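Local coordinates for protein endo-1,3-beta-glucanase, family GH16 (Zobellia galactanivorans, PDB 4CRQ) that probably hydrolyses internal beta-1,3-glucosidic bonds of laminarin, using this calcium-binding family 16 catalytic module of a longer modular enzyme, at residues Tyr37-Asn42 against Glu57-Ala62; Asn103-Val108 against Glu195-Leu200. The protein carries 1 engineered substitution. One frame throughout, in Å; residues are numbered along the deposited sequence.

How the contacts relate
Both contacts belong to the beta-jelly-roll of the family 16 catalytic module, but at different depths. Contact 1 is a surface contact 19 Å from the centre of the chain, contact 2 a partly buried one at 12 Å; their centres are 24 Å apart and their nearest atoms about 7 Å. Strand 62-70 joins them: it starts at the hairpin of contact 1, runs beside strand 36-38, and pairs antiparallel with strand 196-204 of contact 2. A weak hydrogen bond between Y38 OH and N201 ND2 makes a second tie. Neither contact is at the calcium site of E10, G48 and D225; an acetate, probably from crystallisation, lies about 4 Å from the I105 side chain.

Contact 1 (Tyr37-Asn42 against Glu57-Ala62); sequences YYRREN and ENFGGA
Y37 and F59 both turn CG anti to their own backbone N and beside the carbonyl carbon (chi1 -174° for Y37), and these matched torsions bring their rings together across the start of strand 62-70. F59 closes a two-residue beta hairpin of the jelly-roll: the type I' turn F59-A62 links strand 49-59 to strand 62-70, with F59 and A62 bonded to each other through both N-H and C=O. The pair of rings is T-shaped. F59 presents its CD2-CE2 edge to one face of Y37, with planes at 67° and centroids 4.9 Å apart; Y37 CE1 comes to 3.5 Å from F59 CE2. At the root of the tyrosine side chain, Y37 CB packs on A62 CB at 3.8 Å. G60, with positive phi, passes so near the ring that a CB there would run into Y37 CE2.

R39 takes one face of F59. Its chain bends at chi3 and lays the guanidinium flat on the phenyl, planes 13° apart and centres 3.9 Å apart, an off-centre cation-pi stack; R39 CD sits squarely over the ring, 3.8 Å from the F59 centroid. F59 is thus held at its edge by Y37 and on a face by R39. Replacing Y37 with an alanine would probably open a gap beside the F59 edge and set that phenyl freer to turn under R39.

R39 NH1 also joins E57 and E41 in a network of long salt bridges, with E57 OE2 4.0 Å from R39 NH1. The other oxygen, E57 OE1, is hydrogen-bonded to T65 OG1. A water also links the segments, lying 2.7 Å from N42 OD1 and 2.8 Å from E57 OE1.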
loop_
_atom_site.group_PDB
_atom_site.type_symbol
_atom_site.label_atom_id
_atom_site.label_comp_id
_atom_site.label_asym_id
_atom_site.label_seq_id
_atom_site.Cartn_x
_atom_site.Cartn_y
_atom_site.Cartn_z
ATOM N N TYR A 37 -0.228 1.101 -16.711
ATOM C CA TYR A 37 -1.072 -0.038 -16.982
ATOM C C TYR A 37 -0.480 -1.237 -16.182
ATOM O O TYR A 37 0.661 -1.631 -16.453
ATOM C CB TYR A 37 -1.097 -0.321 -18.482
ATOM C CG TYR A 37 -2.055 -1.398 -18.963
ATOM C CD1 TYR A 37 -1.858 -2.783 -18.661
ATOM C CD2 TYR A 37 -3.161 -1.054 -19.756
ATOM C CE1 TYR A 37 -2.749 -3.767 -19.119
ATOM C CE2 TYR A 37 -4.051 -2.038 -20.215
ATOM C CZ TYR A 37 -3.838 -3.379 -19.906
ATOM O OH TYR A 37 -4.724 -4.308 -20.368
ATOM N N TYR A 38 -1.209 -1.791 -15.196
ATOM C CA TYR A 38 -0.669 -2.903 -14.424
ATOM C C TYR A 38 -0.678 -4.191 -15.218
ATOM O O TYR A 38 -1.617 -4.474 -15.956
ATOM C CB TYR A 38 -1.477 -3.043 -13.159
ATOM C CG TYR A 38 -1.253 -1.947 -12.106
ATOM C CD1 TYR A 38 0.050 -1.627 -11.666
ATOM C CD2 TYR A 38 -2.340 -1.258 -11.531
ATOM C CE1 TYR A 38 0.283 -0.665 -10.683
ATOM C CE2 TYR A 38 -2.131 -0.283 -10.558
ATOM C CZ TYR A 38 -0.822 0.004 -10.138
ATOM O OH TYR A 38 -0.578 0.944 -9.170
ATOM N N ARG A 39 0.398 -4.960 -15.067
ATOM C CA ARG A 39 0.531 -6.316 -15.697
ATOM C C ARG A 39 1.151 -7.296 -14.737
ATOM O O ARG A 39 1.911 -6.911 -13.828
ATOM C CB ARG A 39 1.389 -6.226 -16.970
ATOM C CG ARG A 39 0.884 -5.140 -17.964
ATOM C CD ARG A 39 1.470 -5.364 -19.356
ATOM N NE ARG A 39 0.954 -6.612 -19.950
ATOM C CZ ARG A 39 1.642 -7.433 -20.766
ATOM N NH1 ARG A 39 2.913 -7.159 -21.105
ATOM N NH2 ARG A 39 1.067 -8.527 -21.259
ATOM N N ARG A 40 0.845 -8.573 -14.947
ATOM C CA ARG A 40 1.414 -9.636 -14.141
ATOM C C ARG A 40 2.948 -9.668 -14.311
ATOM O O ARG A 40 3.667 -9.900 -13.321
ATOM C CB ARG A 40 0.816 -11.000 -14.533
ATOM C CG ARG A 40 1.484 -12.215 -13.899
ATOM C CD ARG A 40 1.274 -12.237 -12.390
ATOM N NE ARG A 40 1.928 -13.364 -11.716
ATOM C CZ ARG A 40 3.211 -13.373 -11.344
ATOM N NH1 ARG A 40 4.044 -12.334 -11.571
ATOM N NH2 ARG A 40 3.675 -14.456 -10.728
ATOM N N GLU A 41 3.425 -9.419 -15.541
ATOM C CA GLU A 41 4.849 -9.511 -15.922
ATOM C C GLU A 41 5.759 -8.638 -15.069
ATOM O O GLU A 41 6.956 -8.932 -14.896
ATOM C CB GLU A 41 5.031 -9.118 -17.406
ATOM C CG GLU A 41 6.400 -9.466 -17.994
ATOM C CD GLU A 41 6.507 -9.196 -19.488
ATOM O OE1 GLU A 41 6.330 -8.062 -19.940
ATOM O OE2 GLU A 41 6.785 -10.150 -20.232
ATOM N N ASN A 42 5.184 -7.561 -14.534
ATOM C CA ASN A 42 5.974 -6.604 -13.787
ATOM C C ASN A 42 6.249 -6.953 -12.327
ATOM O O ASN A 42 6.899 -6.147 -11.609
ATOM C CB ASN A 42 5.315 -5.233 -13.844
ATOM C CG ASN A 42 5.293 -4.643 -15.242
ATOM O OD1 ASN A 42 4.603 -5.148 -16.140
ATOM N ND2 ASN A 42 6.033 -3.582 -15.439
ATOM N N GLU A 57 7.126 1.702 -20.919
ATOM C CA GLU A 57 6.718 0.676 -21.868
ATOM C C GLU A 57 5.343 1.001 -22.390
ATOM O O GLU A 57 4.404 1.106 -21.594
ATOM C CB GLU A 57 6.704 -0.717 -21.172
ATOM C CG GLU A 57 6.136 -1.842 -22.043
ATOM C CD GLU A 57 5.822 -3.133 -21.311
ATOM O OE1 GLU A 57 6.116 -3.234 -20.095
ATOM O OE2 GLU A 57 5.266 -4.058 -21.988
ATOM N N ASN A 58 5.218 1.145 -23.710
ATOM C CA ASN A 58 3.919 1.464 -24.313
ATOM C C ASN A 58 3.042 0.216 -24.293
ATOM O O ASN A 58 3.441 -0.831 -24.825
ATOM C CB ASN A 58 4.119 2.040 -25.722
ATOM C CG ASN A 58 4.865 3.367 -25.710
ATOM O OD1 ASN A 58 4.626 4.221 -24.862
ATOM N ND2 ASN A 58 5.773 3.547 -26.660
ATOM N N PHE A 59 1.859 0.299 -23.663
ATOM C CA PHE A 59 0.973 -0.863 -23.588
ATOM C C PHE A 59 -0.430 -0.399 -23.350
ATOM O O PHE A 59 -0.655 0.356 -22.412
ATOM C CB PHE A 59 1.353 -1.850 -22.435
ATOM C CG PHE A 59 0.661 -3.169 -22.558
ATOM C CD1 PHE A 59 1.249 -4.198 -23.312
ATOM C CD2 PHE A 59 -0.600 -3.406 -21.963
ATOM C CE1 PHE A 59 0.616 -5.436 -23.468
ATOM C CE2 PHE A 59 -1.231 -4.662 -22.116
ATOM C CZ PHE A 59 -0.628 -5.670 -22.871
ATOM N N GLY A 60 -1.363 -0.847 -24.183
ATOM C CA GLY A 60 -2.784 -0.542 -23.995
ATOM C C GLY A 60 -3.130 0.929 -23.885
ATOM O O GLY A 60 -4.040 1.293 -23.132
ATOM N N GLY A 61 -2.402 1.769 -24.627
ATOM C CA GLY A 61 -2.632 3.219 -24.627
ATOM C C GLY A 61 -1.880 3.963 -23.510
ATOM O O GLY A 61 -1.892 5.207 -23.468
ATOM N N ALA A 62 -1.247 3.217 -22.599
ATOM C CA ALA A 62 -0.441 3.798 -21.512
ATOM C C ALA A 62 1.008 3.804 -21.939
ATOM O O ALA A 62 1.415 3.005 -22.822
ATOM C CB ALA A 62 -0.604 3.015 -20.224
HETATM O O HOH W 1 5.519 -5.617 -18.683
#

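Contact 2 (Asn103-Val108 against Glu195-Leu200); sequences NNITSV and EFFILL
N103 and E195 meet through a backbone hydrogen bond: N103 N donates to E195 O at 2.9 Å, nearly straight at 169°. It fastens N103, just after strand 94-102 of the jelly-roll, to E195. The N103 side chain then folds over the same spot. Its amide nitrogen ND2 lies 3.5 Å from E195 CB, while OD1 points at the rim of F197, 3.5 Å from CD2. Because OD1 lies in the plane of the ring, it meets the phenyl at its edge, where the ring hydrogens would probably suit the partly negative oxygen. The amide itself is turned nearly coplanar with the phenyl, 16° apart. Farther along that edge, I105 CG2 touches F197 CE2 at 4.0 Å.

What turns F197 to this neighbour is its first torsion, chi1 59°, which sets CG between the backbone N and the carbonyl carbon and turns the ring's CD2-CE2 edge to N103 and I105. The N103 amide is steadied from outside: S76 OG bonds both to N103 ND2 and to E195 OE1, pinning the two side chains through one hydroxyl. A water makes a further bridge, donating to E195 O at 2.9 Å and accepting from N104 N at 3.2 Å. E195 O therefore receives two donors, one from the peptide of N103 and one from the water.

N104 holds the N-cap position of the short helix 105-108. Its carbonyl takes the N-H groups of S107 and V108, and its ND2 reaches E191 OE1. This single turn of helix thus sits beside strand 196-204, which itself pairs antiparallel with strands 94-102 and 62-70; F197 packs on L101 of the first and K70 of the second.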
loop_
_atom_site.group_PDB
_atom_site.type_symbol
_atom_site.label_atom_id
_atom_site.label_comp_id
_atom_site.label_asym_id
_atom_site.label_seq_id
_atom_site.Cartn_x
_atom_site.Cartn_y
_atom_site.Cartn_z
ATOM N N ASN A 103 -12.621 -5.787 3.355
ATOM C CA ASN A 103 -13.263 -6.862 2.557
ATOM C C ASN A 103 -14.599 -6.455 1.967
ATOM O O ASN A 103 -14.971 -6.916 0.880
ATOM C CB ASN A 103 -13.532 -8.095 3.408
ATOM C CG ASN A 103 -12.304 -8.946 3.637
ATOM O OD1 ASN A 103 -11.210 -8.676 3.110
ATOM N ND2 ASN A 103 -12.477 -9.987 4.429
ATOM N N ASN A 104 -15.332 -5.596 2.686
ATOM C CA ASN A 104 -16.690 -5.222 2.239
ATOM C C ASN A 104 -16.737 -4.193 1.087
ATOM O O ASN A 104 -17.825 -3.705 0.734
ATOM C CB ASN A 104 -17.563 -4.790 3.434
ATOM C CG ASN A 104 -17.094 -3.496 4.092
ATOM O OD1 ASN A 104 -16.043 -2.926 3.741
ATOM N ND2 ASN A 104 -17.866 -3.031 5.062
ATOM N N ILE A 105 -15.571 -3.874 0.511
ATOM C CA ILE A 105 -15.488 -2.976 -0.656
ATOM C C ILE A 105 -16.456 -3.454 -1.756
ATOM O O ILE A 105 -17.057 -2.648 -2.465
ATOM C CB ILE A 105 -14.023 -2.823 -1.180
ATOM C CG1 ILE A 105 -13.928 -1.654 -2.185
ATOM C CG2 ILE A 105 -13.427 -4.146 -1.714
ATOM C CD1 ILE A 105 -12.531 -1.207 -2.566
ATOM N N THR A 106 -16.592 -4.779 -1.881
ATOM C CA THR A 106 -17.482 -5.393 -2.883
ATOM C C THR A 106 -18.970 -5.062 -2.664
ATOM O O THR A 106 -19.762 -5.146 -3.616
ATOM C CB THR A 106 -17.276 -6.918 -2.962
ATOM O OG1 THR A 106 -17.384 -7.477 -1.644
ATOM C CG2 THR A 106 -15.893 -7.251 -3.555
ATOM N N SER A 107 -19.352 -4.683 -1.443
ATOM C CA SER A 107 -20.751 -4.313 -1.197
ATOM C C SER A 107 -20.977 -2.842 -0.847
ATOM O O SER A 107 -21.954 -2.310 -1.248
ATOM C CB SER A 107 -21.425 -5.243 -0.175
ATOM O OG SER A 107 -20.730 -5.257 1.047
ATOM N N VAL A 108 -20.047 -2.220 -0.108
ATOM C CA VAL A 108 -20.231 -0.802 0.334
ATOM C C VAL A 108 -19.399 0.220 -0.460
ATOM O O VAL A 108 -19.564 1.438 -0.278
ATOM C CB VAL A 108 -19.997 -0.608 1.868
ATOM C CG1 VAL A 108 -20.904 -1.537 2.680
ATOM C CG2 VAL A 108 -18.524 -0.799 2.242
ATOM N N GLU A 195 -12.779 -6.978 8.742
ATOM C CA GLU A 195 -11.604 -7.601 8.123
ATOM C C GLU A 195 -11.140 -6.801 6.905
ATOM O O GLU A 195 -11.957 -6.315 6.115
ATOM C CB GLU A 195 -11.848 -9.058 7.716
ATOM C CG GLU A 195 -12.035 -9.970 8.907
ATOM C CD GLU A 195 -11.820 -11.437 8.607
ATOM O OE1 GLU A 195 -11.274 -11.806 7.557
ATOM O OE2 GLU A 195 -12.193 -12.255 9.451
ATOM N N PHE A 196 -9.821 -6.679 6.768
ATOM C CA PHE A 196 -9.175 -5.961 5.662
ATOM C C PHE A 196 -8.171 -6.866 4.951
ATOM O O PHE A 196 -7.518 -7.682 5.609
ATOM C CB PHE A 196 -8.398 -4.708 6.168
ATOM C CG PHE A 196 -9.255 -3.484 6.509
ATOM C CD1 PHE A 196 -10.333 -3.535 7.414
ATOM C CD2 PHE A 196 -8.930 -2.246 5.930
ATOM C CE1 PHE A 196 -11.074 -2.382 7.687
ATOM C CE2 PHE A 196 -9.656 -1.096 6.202
ATOM C CZ PHE A 196 -10.737 -1.157 7.084
ATOM N N PHE A 197 -8.023 -6.733 3.632
ATOM C CA PHE A 197 -6.993 -7.464 2.872
ATOM C C PHE A 197 -5.817 -6.497 2.580
ATOM O O PHE A 197 -5.961 -5.265 2.729
ATOM C CB PHE A 197 -7.554 -8.116 1.595
ATOM C CG PHE A 197 -8.180 -7.145 0.609
ATOM C CD1 PHE A 197 -7.396 -6.509 -0.392
ATOM C CD2 PHE A 197 -9.572 -6.870 0.652
ATOM C CE1 PHE A 197 -7.977 -5.627 -1.315
ATOM C CE2 PHE A 197 -10.158 -5.974 -0.270
ATOM C CZ PHE A 197 -9.354 -5.358 -1.251
ATOM N N ILE A 198 -4.669 -7.036 2.166
ATOM C CA ILE A 198 -3.440 -6.255 1.939
ATOM C C ILE A 198 -3.180 -6.012 0.438
ATOM O O ILE A 198 -3.507 -6.910 -0.393
ATOM C CB ILE A 198 -2.251 -7.015 2.569
ATOM C CG1 ILE A 198 -2.421 -7.078 4.099
ATOM C CG2 ILE A 198 -0.888 -6.348 2.242
ATOM C CD1 ILE A 198 -1.487 -8.050 4.831
ATOM N N LEU A 199 -2.584 -4.855 0.112
ATOM C CA LEU A 199 -2.174 -4.521 -1.259
ATOM C C LEU A 199 -0.754 -3.989 -1.270
ATOM O O LEU A 199 -0.299 -3.336 -0.307
ATOM C CB LEU A 199 -3.086 -3.430 -1.873
ATOM C CG LEU A 199 -4.602 -3.720 -1.899
ATOM C CD1 LEU A 199 -5.299 -3.093 -0.702
ATOM C CD2 LEU A 199 -5.241 -3.181 -3.169
ATOM N N LEU A 200 -0.064 -4.288 -2.377
ATOM C CA LEU A 200 1.242 -3.707 -2.706
ATOM C C LEU A 200 1.181 -3.241 -4.138
ATOM O O LEU A 200 0.667 -3.962 -5.015
ATOM C CB LEU A 200 2.351 -4.769 -2.576
ATOM C CG LEU A 200 2.765 -5.145 -1.156
ATOM C CD1 LEU A 200 3.583 -6.420 -1.236
ATOM C CD2 LEU A 200 3.544 -4.028 -0.451
HETATM O O HOH W 2 -14.533 -5.096 5.703
#